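Local coordinates for oxetanocin-like protein (Pyrococcus furiosus, PDB 1XX7) that probably hydrolyses 2'-deoxyribonucleoside 5'-phosphates to deoxyribonucleosides and phosphate, as a metal-dependent HD-domain 5'-deoxynucleotidase working as a homodimer, at residues Ala131-Met136 with Trp155-Asp160; Asp135-Ala140 with Glu175-Leu180; Phe47-Leu52 with Glu66-Ile71; Tyr43-Ile48 with Gln126-Ala131. All coordinates share one frame; numbering follows the deposited sequence.

Interaction 1. Residues Ala131-Met136 with Trp155-Asp160. With NI (nickel (II) ion), chain G.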
loop_
_atom_site.group_PDB
_atom_site.type_symbol
_atom_site.label_atom_id
_atom_site.label_comp_id
_atom_site.label_asym_id
_atom_site.label_seq_id
_atom_site.Cartn_x
_atom_site.Cartn_y
_atom_site.Cartn_z
ATOM N N ALA A 131 8.807 -6.909 -27.044
ATOM C CA ALA A 131 9.076 -7.208 -25.625
ATOM C C ALA A 131 8.181 -6.382 -24.703
ATOM O O ALA A 131 7.703 -6.844 -23.703
ATOM C CB ALA A 131 10.566 -6.931 -25.308
ATOM N N ASP A 132 8.016 -5.125 -25.056
ATOM C CA ASP A 132 7.206 -4.203 -24.304
ATOM C C ASP A 132 5.719 -4.631 -24.192
ATOM O O ASP A 132 5.107 -4.620 -23.102
ATOM C CB ASP A 132 7.333 -2.852 -24.973
ATOM C CG ASP A 132 6.634 -1.777 -24.208
ATOM O OD1 ASP A 132 7.085 -1.422 -23.125
ATOM O OD2 ASP A 132 5.607 -1.294 -24.676
ATOM N N LYS A 133 5.168 -5.018 -25.339
ATOM C CA LYS A 133 3.818 -5.536 -25.428
ATOM C C LYS A 133 3.660 -6.853 -24.739
ATOM O O LYS A 133 2.636 -7.100 -24.116
ATOM C CB LYS A 133 3.403 -5.614 -26.900
ATOM C CG LYS A 133 3.164 -4.198 -27.478
ATOM C CD LYS A 133 3.178 -4.172 -28.988
ATOM C CE LYS A 133 2.879 -2.763 -29.523
ATOM N NZ LYS A 133 1.773 -2.112 -28.720
ATOM N N LEU A 134 4.669 -7.713 -24.835
ATOM C CA LEU A 134 4.645 -8.997 -24.113
ATOM C C LEU A 134 4.680 -8.843 -22.594
ATOM O O LEU A 134 3.989 -9.553 -21.904
ATOM C CB LEU A 134 5.774 -9.899 -24.570
ATOM C CG LEU A 134 5.631 -10.389 -26.021
ATOM C CD1 LEU A 134 6.746 -11.363 -26.314
ATOM C CD2 LEU A 134 4.285 -11.016 -26.296
ATOM N N ASP A 135 5.504 -7.931 -22.084
ATOM C CA ASP A 135 5.511 -7.647 -20.670
ATOM C C ASP A 135 4.084 -7.235 -20.191
ATOM O O ASP A 135 3.595 -7.754 -19.200
ATOM C CB ASP A 135 6.482 -6.528 -20.342
ATOM C CG ASP A 135 6.351 -6.070 -18.914
ATOM O OD1 ASP A 135 6.689 -6.850 -17.983
ATOM O OD2 ASP A 135 5.877 -4.942 -18.728
ATOM N N MET A 136 3.451 -6.330 -20.931
ATOM C CA MET A 136 2.089 -5.829 -20.647
ATOM C C MET A 136 1.006 -6.892 -20.634
ATOM O O MET A 136 0.193 -6.915 -19.750
ATOM C CB MET A 136 1.691 -4.731 -21.628
ATOM C CG MET A 136 0.482 -3.956 -21.146
ATOM S SD MET A 136 -0.044 -2.574 -22.218
ATOM C CE MET A 136 -0.845 -3.634 -23.476
ATOM N N TRP A 155 -5.079 -7.620 -23.880
ATOM C CA TRP A 155 -4.748 -8.707 -24.782
ATOM C C TRP A 155 -4.859 -8.339 -26.264
ATOM O O TRP A 155 -4.360 -9.065 -27.129
ATOM C CB TRP A 155 -5.679 -9.858 -24.483
ATOM C CG TRP A 155 -5.494 -10.376 -23.087
ATOM C CD1 TRP A 155 -6.009 -9.857 -21.915
ATOM C CD2 TRP A 155 -4.740 -11.530 -22.715
ATOM N NE1 TRP A 155 -5.619 -10.625 -20.852
ATOM C CE2 TRP A 155 -4.838 -11.660 -21.317
ATOM C CE3 TRP A 155 -3.974 -12.463 -23.432
ATOM C CZ2 TRP A 155 -4.198 -12.681 -20.626
ATOM C CZ3 TRP A 155 -3.351 -13.462 -22.754
ATOM C CH2 TRP A 155 -3.459 -13.570 -21.363
ATOM N N ASN A 156 -5.519 -7.217 -26.561
ATOM C CA ASN A 156 -5.659 -6.764 -27.936
ATOM C C ASN A 156 -4.296 -6.387 -28.525
ATOM O O ASN A 156 -4.155 -6.286 -29.750
ATOM C CB ASN A 156 -6.654 -5.578 -28.043
ATOM C CG ASN A 156 -8.097 -5.975 -27.704
ATOM O OD1 ASN A 156 -8.475 -7.149 -27.800
ATOM N ND2 ASN A 156 -8.914 -4.985 -27.314
ATOM N N ALA A 157 -3.293 -6.185 -27.666
ATOM C CA ALA A 157 -1.943 -5.882 -28.145
ATOM C C ALA A 157 -1.300 -7.078 -28.875
ATOM O O ALA A 157 -0.393 -6.870 -29.659
ATOM C CB ALA A 157 -1.022 -5.361 -26.997
ATOM N N LEU A 158 -1.765 -8.302 -28.627
ATOM C CA LEU A 158 -1.337 -9.447 -29.444
ATOM C C LEU A 158 -1.521 -9.149 -30.944
ATOM O O LEU A 158 -0.626 -9.445 -31.752
ATOM C CB LEU A 158 -2.101 -10.715 -29.097
ATOM C CG LEU A 158 -1.610 -11.586 -27.959
ATOM C CD1 LEU A 158 -2.635 -12.691 -27.634
ATOM C CD2 LEU A 158 -0.263 -12.198 -28.288
ATOM N N GLU A 159 -2.658 -8.541 -31.305
ATOM C CA GLU A 159 -2.955 -8.215 -32.706
ATOM C C GLU A 159 -1.913 -7.277 -33.313
ATOM O O GLU A 159 -1.647 -7.338 -34.502
ATOM C CB GLU A 159 -4.334 -7.550 -32.838
ATOM C CG GLU A 159 -5.529 -8.350 -32.285
ATOM C CD GLU A 159 -6.796 -7.482 -32.059
ATOM O OE1 GLU A 159 -6.691 -6.220 -32.093
ATOM O OE2 GLU A 159 -7.895 -8.072 -31.835
ATOM N N ASP A 160 -1.344 -6.392 -32.495
ATOM C CA ASP A 160 -0.352 -5.407 -32.969
ATOM C C ASP A 160 1.029 -6.038 -33.327
ATOM O O ASP A 160 1.846 -5.411 -34.000
ATOM C CB ASP A 160 -0.094 -4.311 -31.916
ATOM C CG ASP A 160 -1.366 -3.691 -31.335
ATOM O OD1 ASP A 160 -2.507 -4.004 -31.792
ATOM O OD2 ASP A 160 -1.187 -2.871 -30.387
HETATM NI NI NI G . 7.283 0.301 -22.083
#
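Lys133 and Asp160 form the only salt bridge between segments 131-136 and 155-160. Lys133 NZ lies 3.5 Å from Asp160 OD2, a salt bridge whose hydrogen bond is weak. The lysine chain runs extended as far as CE, where a bend (chi4 -41°) turns the ammonium toward the acid, and the two side chains cross at about a right angle. Both residues are partly exposed, a setting in which solvent probably weakens the attraction.

The helix carrying Lys133 and Met136, helix 123-145, also provides the last ligand of the HD-domain metal site. Asp132 OD1 binds nickel at 2.0 Å, and His41, His75 and Asp76 complete the protein ligands. Asp135, nearly one turn further on, hydrogen-bonds His41 ND1 through OD2.

The remaining contact is apolar. Ala157 is small enough to let the two backbones come close, with Lys133 CA and Ala157 CA 6.4 Å apart. Lys133 CG also stands 4.4 Å from Ala157 CB, lending the lysine's aliphatic part to the packing. The same Ala157 CB meets Met136 CE at 3.9 Å; the methionine chain folds at its last torsion (chi3 77°) to bring that methyl across.

Interaction 2. Residues Asp135-Ala140 with Glu175-Leu180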
loop_
_atom_site.group_PDB
_atom_site.type_symbol
_atom_site.label_atom_id
_atom_site.label_comp_id
_atom_site.label_asym_id
_atom_site.label_seq_id
_atom_site.Cartn_x
_atom_site.Cartn_y
_atom_site.Cartn_z
ATOM N N ASP A 135 5.504 -7.931 -22.084
ATOM C CA ASP A 135 5.511 -7.647 -20.670
ATOM C C ASP A 135 4.084 -7.235 -20.191
ATOM O O ASP A 135 3.595 -7.754 -19.200
ATOM C CB ASP A 135 6.482 -6.528 -20.342
ATOM C CG ASP A 135 6.351 -6.070 -18.914
ATOM O OD1 ASP A 135 6.689 -6.850 -17.983
ATOM O OD2 ASP A 135 5.877 -4.942 -18.728
ATOM N N MET A 136 3.451 -6.330 -20.931
ATOM C CA MET A 136 2.089 -5.829 -20.647
ATOM C C MET A 136 1.006 -6.892 -20.634
ATOM O O MET A 136 0.193 -6.915 -19.750
ATOM C CB MET A 136 1.691 -4.731 -21.628
ATOM C CG MET A 136 0.482 -3.956 -21.146
ATOM S SD MET A 136 -0.044 -2.574 -22.218
ATOM C CE MET A 136 -0.845 -3.634 -23.476
ATOM N N ILE A 137 1.022 -7.776 -21.621
ATOM C CA ILE A 137 -0.003 -8.753 -21.788
ATOM C C ILE A 137 0.148 -9.805 -20.734
ATOM O O ILE A 137 -0.851 -10.294 -20.180
ATOM C CB ILE A 137 0.060 -9.457 -23.194
ATOM C CG1 ILE A 137 -0.119 -8.454 -24.329
ATOM C CG2 ILE A 137 -1.048 -10.519 -23.317
ATOM C CD1 ILE A 137 0.256 -9.055 -25.663
ATOM N N ILE A 138 1.388 -10.180 -20.467
ATOM C CA ILE A 138 1.664 -11.165 -19.441
ATOM C C ILE A 138 1.364 -10.588 -18.054
ATOM O O ILE A 138 0.843 -11.300 -17.213
ATOM C CB ILE A 138 3.109 -11.716 -19.527
ATOM C CG1 ILE A 138 3.308 -12.515 -20.815
ATOM C CG2 ILE A 138 3.399 -12.636 -18.342
ATOM C CD1 ILE A 138 4.823 -12.811 -21.177
ATOM N N GLN A 139 1.667 -9.304 -17.850
ATOM C CA GLN A 139 1.312 -8.613 -16.620
ATOM C C GLN A 139 -0.192 -8.580 -16.399
ATOM O O GLN A 139 -0.646 -8.742 -15.276
ATOM C CB GLN A 139 1.888 -7.192 -16.586
ATOM C CG GLN A 139 1.720 -6.499 -15.207
ATOM C CD GLN A 139 2.406 -7.272 -14.111
ATOM O OE1 GLN A 139 3.634 -7.438 -14.137
ATOM N NE2 GLN A 139 1.621 -7.792 -13.155
ATOM N N ALA A 140 -0.956 -8.442 -17.486
ATOM C CA ALA A 140 -2.421 -8.454 -17.429
ATOM C C ALA A 140 -2.944 -9.798 -16.957
ATOM O O ALA A 140 -3.778 -9.843 -16.042
ATOM C CB ALA A 140 -3.037 -8.049 -18.771
ATOM N N GLU A 175 2.428 -17.785 -29.177
ATOM C CA GLU A 175 1.389 -18.811 -28.976
ATOM C C GLU A 175 1.265 -19.215 -27.486
ATOM O O GLU A 175 0.173 -19.426 -27.013
ATOM C CB GLU A 175 1.643 -20.051 -29.861
ATOM N N GLU A 176 2.388 -19.328 -26.768
ATOM C CA GLU A 176 2.356 -19.576 -25.322
ATOM C C GLU A 176 1.544 -18.486 -24.631
ATOM O O GLU A 176 0.734 -18.774 -23.754
ATOM C CB GLU A 176 3.764 -19.617 -24.716
ATOM C CG GLU A 176 4.590 -20.838 -25.049
ATOM C CD GLU A 176 6.075 -20.683 -24.649
ATOM O OE1 GLU A 176 6.360 -20.187 -23.545
ATOM O OE2 GLU A 176 6.970 -21.075 -25.440
ATOM N N VAL A 177 1.748 -17.239 -25.057
ATOM C CA VAL A 177 1.099 -16.082 -24.436
ATOM C C VAL A 177 -0.414 -16.092 -24.721
ATOM O O VAL A 177 -1.229 -15.841 -23.815
ATOM C CB VAL A 177 1.785 -14.732 -24.856
ATOM C CG1 VAL A 177 0.974 -13.539 -24.432
ATOM C CG2 VAL A 177 3.173 -14.645 -24.265
ATOM N N ARG A 178 -0.774 -16.398 -25.964
ATOM C CA ARG A 178 -2.168 -16.602 -26.343
ATOM C C ARG A 178 -2.807 -17.713 -25.491
ATOM O O ARG A 178 -3.934 -17.571 -25.033
ATOM C CB ARG A 178 -2.284 -16.924 -27.856
ATOM C CG ARG A 178 -3.700 -16.676 -28.432
ATOM C CD ARG A 178 -3.749 -16.643 -29.965
ATOM N NE ARG A 178 -3.425 -15.315 -30.529
ATOM C CZ ARG A 178 -2.417 -15.044 -31.379
ATOM N NH1 ARG A 178 -1.598 -16.002 -31.809
ATOM N NH2 ARG A 178 -2.233 -13.796 -31.813
ATOM N N ARG A 179 -2.059 -18.795 -25.257
ATOM C CA ARG A 179 -2.530 -19.953 -24.459
ATOM C C ARG A 179 -2.910 -19.624 -22.987
ATOM O O ARG A 179 -3.615 -20.401 -22.334
ATOM C CB ARG A 179 -1.496 -21.100 -24.496
ATOM C CG ARG A 179 -1.857 -22.227 -25.465
ATOM N N LEU A 180 -2.446 -18.487 -22.476
ATOM C CA LEU A 180 -2.863 -18.013 -21.154
ATOM C C LEU A 180 -4.331 -17.554 -21.241
ATOM O O LEU A 180 -4.762 -16.650 -20.537
ATOM C CB LEU A 180 -1.945 -16.872 -20.672
ATOM C CG LEU A 180 -0.436 -17.153 -20.653
ATOM C CD1 LEU A 180 0.351 -15.879 -20.474
ATOM C CD2 LEU A 180 -0.048 -18.165 -19.598
#
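Ile137 and Ile138 meet Val177 without any polar bond between the segments, and the polar atom gripped twice nearby, Asp135 OD1, serves other partners: it forms salt bridges with Arg44 NE and with Lys20 NZ of the second subunit. The face of helix 123-145 turned to segment 175-180 instead carries branched aliphatic side chains.

Val177 is the hub, and its two methyls divide the work. CG1, anti to the backbone N (chi1 169°), touches Ile137 CG2 at 3.8 Å, while CG2 meets Ile138 CD1 at 4.0 Å and Ile138 CG1 at 4.1 Å. Each isoleucine crosses the valine at about a right angle, but they use different branches: Ile137 offers its short gamma methyl, Ile138 its longer arm, extended with chi2 165°. A beta-branched residue suits this spot, since it presents two methyls to two neighbours from a single short stem. Leu180 adds a looser touch at the margin, with CD1 4.5 Å from Ile138 CG1. The nearest CA atoms, those of Ile138 and Val177, are 7.0 Å apart.

Near the C-terminal end of the modelled chain, helix 171-179 is thus laid against helix 123-145. Trp155 packs on both Ile137 and Leu180, Leu158 of helix 157-161 also covers Ile137, and the second subunit closes another side, its Ile13 resting on Ile138 and its Ile10 on Val177 and Leu180.

Interaction 3. Residues Phe47-Leu52 with Glu66-Ile71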
loop_
_atom_site.group_PDB
_atom_site.type_symbol
_atom_site.label_atom_id
_atom_site.label_comp_id
_atom_site.label_asym_id
_atom_site.label_seq_id
_atom_site.Cartn_x
_atom_site.Cartn_y
_atom_site.Cartn_z
ATOM N N PHE A 47 14.712 -7.710 -19.771
ATOM C CA PHE A 47 14.793 -9.157 -19.657
ATOM C C PHE A 47 14.213 -9.916 -20.869
ATOM O O PHE A 47 14.796 -10.902 -21.333
ATOM C CB PHE A 47 14.163 -9.674 -18.352
ATOM C CG PHE A 47 14.220 -11.154 -18.220
ATOM C CD1 PHE A 47 15.358 -11.773 -17.791
ATOM C CD2 PHE A 47 13.152 -11.948 -18.599
ATOM C CE1 PHE A 47 15.414 -13.186 -17.705
ATOM C CE2 PHE A 47 13.218 -13.326 -18.495
ATOM C CZ PHE A 47 14.350 -13.938 -18.032
ATOM N N ILE A 48 13.025 -9.522 -21.308
ATOM C CA ILE A 48 12.347 -10.239 -22.366
ATOM C C ILE A 48 13.118 -10.019 -23.669
ATOM O O ILE A 48 13.263 -10.948 -24.465
ATOM C CB ILE A 48 10.873 -9.768 -22.544
ATOM C CG1 ILE A 48 10.020 -10.223 -21.367
ATOM C CG2 ILE A 48 10.276 -10.279 -23.897
ATOM C CD1 ILE A 48 8.733 -9.487 -21.243
ATOM N N THR A 49 13.600 -8.798 -23.864
ATOM C CA THR A 49 14.416 -8.443 -25.041
ATOM C C THR A 49 15.639 -9.385 -25.190
ATOM O O THR A 49 15.906 -9.904 -26.277
ATOM C CB THR A 49 14.873 -6.939 -24.995
ATOM O OG1 THR A 49 13.737 -6.076 -25.057
ATOM C CG2 THR A 49 15.821 -6.612 -26.147
ATOM N N LEU A 50 16.367 -9.573 -24.082
ATOM C CA LEU A 50 17.470 -10.513 -23.982
ATOM C C LEU A 50 17.054 -11.923 -24.363
ATOM O O LEU A 50 17.679 -12.551 -25.207
ATOM C CB LEU A 50 18.009 -10.511 -22.562
ATOM C CG LEU A 50 19.199 -11.417 -22.218
ATOM C CD1 LEU A 50 20.384 -11.077 -23.099
ATOM C CD2 LEU A 50 19.557 -11.209 -20.785
ATOM N N LEU A 51 16.004 -12.410 -23.721
ATOM C CA LEU A 51 15.441 -13.717 -24.000
ATOM C C LEU A 51 15.044 -13.884 -25.489
ATOM O O LEU A 51 15.405 -14.872 -26.135
ATOM C CB LEU A 51 14.210 -13.954 -23.104
ATOM C CG LEU A 51 14.023 -15.393 -22.658
ATOM C CD1 LEU A 51 15.101 -15.798 -21.575
ATOM C CD2 LEU A 51 12.589 -15.648 -22.142
ATOM N N LEU A 52 14.302 -12.923 -26.029
ATOM C CA LEU A 52 13.879 -13.007 -27.425
ATOM C C LEU A 52 15.079 -12.911 -28.382
ATOM O O LEU A 52 15.166 -13.690 -29.315
ATOM C CB LEU A 52 12.807 -11.966 -27.761
ATOM C CG LEU A 52 11.465 -11.981 -26.978
ATOM C CD1 LEU A 52 10.666 -10.746 -27.306
ATOM C CD2 LEU A 52 10.647 -13.165 -27.235
ATOM N N GLU A 66 23.511 -5.501 -28.140
ATOM C CA GLU A 66 23.924 -4.313 -27.449
ATOM C C GLU A 66 22.945 -3.192 -27.672
ATOM O O GLU A 66 22.426 -2.622 -26.683
ATOM C CB GLU A 66 25.308 -3.864 -27.908
ATOM C CG GLU A 66 25.791 -2.651 -27.208
ATOM C CD GLU A 66 27.213 -2.303 -27.493
ATOM O OE1 GLU A 66 27.995 -3.182 -27.906
ATOM O OE2 GLU A 66 27.557 -1.139 -27.281
ATOM N N LYS A 67 22.683 -2.864 -28.963
ATOM C CA LYS A 67 21.678 -1.849 -29.272
ATOM C C LYS A 67 20.267 -2.143 -28.723
ATOM O O LYS A 67 19.608 -1.246 -28.220
ATOM C CB LYS A 67 21.596 -1.617 -30.755
ATOM C CG LYS A 67 20.504 -0.600 -31.178
ATOM C CD LYS A 67 20.426 -0.506 -32.675
ATOM C CE LYS A 67 21.453 0.451 -33.219
ATOM N NZ LYS A 67 21.595 0.257 -34.697
ATOM N N ALA A 68 19.814 -3.375 -28.826
ATOM C CA ALA A 68 18.496 -3.736 -28.365
ATOM C C ALA A 68 18.327 -3.589 -26.826
ATOM O O ALA A 68 17.280 -3.141 -26.361
ATOM C CB ALA A 68 18.139 -5.119 -28.839
ATOM N N LEU A 69 19.370 -3.919 -26.060
ATOM C CA LEU A 69 19.358 -3.730 -24.617
ATOM C C LEU A 69 19.440 -2.267 -24.252
ATOM O O LEU A 69 18.712 -1.821 -23.331
ATOM C CB LEU A 69 20.466 -4.533 -23.917
ATOM C CG LEU A 69 20.461 -6.035 -24.187
ATOM C CD1 LEU A 69 21.708 -6.719 -23.532
ATOM C CD2 LEU A 69 19.174 -6.664 -23.727
ATOM N N LYS A 70 20.242 -1.472 -24.960
ATOM C CA LYS A 70 20.239 -0.030 -24.654
ATOM C C LYS A 70 18.840 0.570 -24.882
ATOM O O LYS A 70 18.367 1.380 -24.097
ATOM C CB LYS A 70 21.232 0.750 -25.491
ATOM C CG LYS A 70 22.691 0.526 -25.227
ATOM C CD LYS A 70 23.508 1.380 -26.180
ATOM C CE LYS A 70 24.987 1.182 -26.009
ATOM N NZ LYS A 70 25.798 2.292 -26.665
ATOM N N ILE A 71 18.185 0.154 -25.960
ATOM C CA ILE A 71 16.858 0.685 -26.304
ATOM C C ILE A 71 15.828 0.317 -25.237
ATOM O O ILE A 71 15.035 1.144 -24.849
ATOM C CB ILE A 71 16.367 0.168 -27.680
ATOM C CG1 ILE A 71 17.225 0.739 -28.826
ATOM C CG2 ILE A 71 14.863 0.479 -27.882
ATOM C CD1 ILE A 71 17.028 0.010 -30.172
#
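Thr49 and Leu50 meet Ala68 and Leu69 without an aromatic ring or other flat side-chain group between them; the planar partner that is touched is a peptide carbonyl, Ala68 O, which Thr49 CG2 approaches to 3.8 Å. Thr49 turns its two branches to different uses. With chi1 at -64°, OG1 sits beside its own backbone N and is hydrogen-bonded to Val45 O one turn back, while the methyl, anti to that N, faces helix 65-74 and lies 3.9 Å from Ala68 CB.

Leu69 fills the other half of the contact. Its CD2 lies over the backbone of helix 38-58, 4.1 Å from Leu50 N. The same Leu69 CD2 also touches Thr49 CG2, at 4.1 Å. Alanine is the compact residue and leucine the reaching one, a pairing that fits two nearly antiparallel helices (161°) whose axes approach to 9.4 Å. They are consecutive helices of the HD domain.

All four residues are buried. Since no hydrogen bond or ion pair crosses between the segments, their hold on each other rests on dispersion and the exclusion of water, and the internal bond of Thr49 lets a hydroxyl-bearing residue serve at an apolar interface.

Interaction 4. Residues Tyr43-Ile48 with Gln126-Ala131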
loop_
_atom_site.group_PDB
_atom_site.type_symbol
_atom_site.label_atom_id
_atom_site.label_comp_id
_atom_site.label_asym_id
_atom_site.label_seq_id
_atom_site.Cartn_x
_atom_site.Cartn_y
_atom_site.Cartn_z
ATOM N N TYR A 43 12.410 -3.050 -16.458
ATOM C CA TYR A 43 13.237 -4.195 -16.117
ATOM C C TYR A 43 12.871 -5.455 -16.902
ATOM O O TYR A 43 13.768 -6.126 -17.483
ATOM C CB TYR A 43 13.190 -4.551 -14.621
ATOM C CG TYR A 43 13.913 -5.842 -14.441
ATOM C CD1 TYR A 43 15.307 -5.888 -14.580
ATOM C CD2 TYR A 43 13.244 -7.006 -14.289
ATOM C CE1 TYR A 43 15.994 -7.081 -14.510
ATOM C CE2 TYR A 43 13.932 -8.231 -14.219
ATOM C CZ TYR A 43 15.315 -8.233 -14.333
ATOM O OH TYR A 43 16.027 -9.392 -14.295
ATOM N N ARG A 44 11.591 -5.849 -16.863
ATOM C CA ARG A 44 11.191 -7.105 -17.544
ATOM C C ARG A 44 11.197 -6.971 -19.068
ATOM O O ARG A 44 11.430 -7.967 -19.783
ATOM C CB ARG A 44 9.870 -7.692 -17.055
ATOM C CG ARG A 44 9.785 -9.172 -17.382
ATOM C CD ARG A 44 8.703 -9.917 -16.685
ATOM N NE ARG A 44 7.395 -9.455 -17.106
ATOM C CZ ARG A 44 6.240 -9.969 -16.698
ATOM N NH1 ARG A 44 6.215 -11.046 -15.925
ATOM N NH2 ARG A 44 5.111 -9.435 -17.122
ATOM N N VAL A 45 10.972 -5.765 -19.565
ATOM C CA VAL A 45 11.137 -5.490 -21.011
ATOM C C VAL A 45 12.619 -5.792 -21.460
ATOM O O VAL A 45 12.828 -6.448 -22.492
ATOM C CB VAL A 45 10.717 -4.028 -21.397
ATOM C CG1 VAL A 45 11.091 -3.695 -22.843
ATOM C CG2 VAL A 45 9.234 -3.844 -21.211
ATOM N N ALA A 46 13.601 -5.297 -20.677
ATOM C CA ALA A 46 15.014 -5.583 -20.896
ATOM C C ALA A 46 15.259 -7.069 -20.827
ATOM O O ALA A 46 15.876 -7.645 -21.758
ATOM C CB ALA A 46 15.898 -4.847 -19.896
ATOM N N PHE A 47 14.712 -7.710 -19.771
ATOM C CA PHE A 47 14.793 -9.157 -19.657
ATOM C C PHE A 47 14.213 -9.916 -20.869
ATOM O O PHE A 47 14.796 -10.902 -21.333
ATOM C CB PHE A 47 14.163 -9.674 -18.352
ATOM C CG PHE A 47 14.220 -11.154 -18.220
ATOM C CD1 PHE A 47 15.358 -11.773 -17.791
ATOM C CD2 PHE A 47 13.152 -11.948 -18.599
ATOM C CE1 PHE A 47 15.414 -13.186 -17.705
ATOM C CE2 PHE A 47 13.218 -13.326 -18.495
ATOM C CZ PHE A 47 14.350 -13.938 -18.032
ATOM N N ILE A 48 13.025 -9.522 -21.308
ATOM C CA ILE A 48 12.347 -10.239 -22.366
ATOM C C ILE A 48 13.118 -10.019 -23.669
ATOM O O ILE A 48 13.263 -10.948 -24.465
ATOM C CB ILE A 48 10.873 -9.768 -22.544
ATOM C CG1 ILE A 48 10.020 -10.223 -21.367
ATOM C CG2 ILE A 48 10.276 -10.279 -23.897
ATOM C CD1 ILE A 48 8.733 -9.487 -21.243
ATOM N N GLN A 126 11.799 -3.131 -33.574
ATOM C CA GLN A 126 10.700 -4.088 -33.560
ATOM C C GLN A 126 10.796 -5.057 -32.401
ATOM O O GLN A 126 9.767 -5.425 -31.791
ATOM C CB GLN A 126 10.709 -4.949 -34.818
ATOM C CG GLN A 126 10.455 -4.246 -36.121
ATOM C CD GLN A 126 10.600 -5.234 -37.275
ATOM O OE1 GLN A 126 9.983 -6.298 -37.269
ATOM N NE2 GLN A 126 11.392 -4.879 -38.253
ATOM N N LEU A 127 12.013 -5.542 -32.154
ATOM C CA LEU A 127 12.258 -6.471 -31.051
ATOM C C LEU A 127 11.827 -5.895 -29.664
ATOM O O LEU A 127 11.215 -6.593 -28.877
ATOM C CB LEU A 127 13.734 -6.915 -31.003
ATOM C CG LEU A 127 14.100 -7.841 -29.819
ATOM C CD1 LEU A 127 13.252 -9.076 -29.761
ATOM C CD2 LEU A 127 15.579 -8.229 -29.882
ATOM N N VAL A 128 12.179 -4.646 -29.394
ATOM C CA VAL A 128 11.872 -4.039 -28.114
ATOM C C VAL A 128 10.386 -3.690 -28.024
ATOM O O VAL A 128 9.805 -3.805 -26.950
ATOM C CB VAL A 128 12.753 -2.806 -27.822
ATOM C CG1 VAL A 128 12.410 -2.249 -26.466
ATOM C CG2 VAL A 128 14.238 -3.184 -27.842
ATOM N N LYS A 129 9.776 -3.287 -29.139
ATOM C CA LYS A 129 8.320 -3.142 -29.195
ATOM C C LYS A 129 7.551 -4.437 -28.889
ATOM O O LYS A 129 6.525 -4.448 -28.165
ATOM C CB LYS A 129 7.883 -2.577 -30.570
ATOM C CG LYS A 129 6.420 -2.043 -30.609
ATOM C CD LYS A 129 6.204 -0.719 -29.830
ATOM C CE LYS A 129 6.590 0.493 -30.707
ATOM N NZ LYS A 129 6.513 1.862 -30.083
ATOM N N ILE A 130 8.046 -5.541 -29.417
ATOM C CA ILE A 130 7.482 -6.823 -29.090
ATOM C C ILE A 130 7.627 -7.140 -27.594
ATOM O O ILE A 130 6.701 -7.595 -26.974
ATOM C CB ILE A 130 8.087 -7.930 -29.959
ATOM C CG1 ILE A 130 7.528 -7.805 -31.373
ATOM C CG2 ILE A 130 7.696 -9.328 -29.420
ATOM C CD1 ILE A 130 8.292 -8.625 -32.388
ATOM N N ALA A 131 8.807 -6.909 -27.044
ATOM C CA ALA A 131 9.076 -7.208 -25.625
ATOM C C ALA A 131 8.181 -6.382 -24.703
ATOM O O ALA A 131 7.703 -6.844 -23.703
ATOM C CB ALA A 131 10.566 -6.931 -25.308
#
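Val45 and Ala131 bring their CA atoms within 5.3 Å of each other where helix 38-58 crosses helix 123-145, the axes of the two short segments inclined at 125° and 8.9 Å apart at their closest. Ala131 makes so close a crossing possible: its CB points at the partner helix and settles 3.6 Å from Val45 O, and a single methyl suits a site against the backbone.

Ile48 covers that methyl from a second direction. Its CG2, anti to the backbone N, is 3.6 Å from Ala131 CB, and its other branch carries CD1 to within 3.8 Å of Ala131 O. The isoleucine therefore straddles the alanine, one arm at the methyl and the other at the carbonyl.

This is the heart of the HD domain, in which the helix of the first metal-binding histidine, His41, meets the helix of the last aspartate, Asp132. Val45 lies four residues after that histidine and touches both Asp132 and His75, its side chain about 5 Å from the nickel ion, so it provides an apolar wall beside the metal ligands.

Val45 CG1, anti to the backbone N (chi1 171°) and so turned to the partner helix, is shared between Ala131 CB and Val128 CG1, at 4.1 Å from each. The valines cross at about a right angle, and two short branched side chains suit so close a crossing. Val128 also rests on Ile71 and Ala72 of helix 65-74, and Ile13 of the second subunit packs on Ile48.

Helix 123-145 runs through interactions 1, 2 and 4, and helix 38-58 joins interaction 4 to interaction 3, their centres about 6 Å apart. Ala131 ties these inner contacts together, its CB lying 3.3 Å from Thr49 OG1. Interaction 4 is also fastened to Asp135, which interactions 1 and 2 share, by the salt bridge from Arg44 NE to Asp135 OD1, 2.8 Å. Further out, Trp155 of interaction 1 packs against interaction 2, with CE3 3.5 Å from Ile137 CG2. The nickel ion is bound by Asp132 within interaction 1 and bordered by Val45 of interaction 4, whereas the side chains of Thr49 and Ile137 stand about 10 and 12 Å from it.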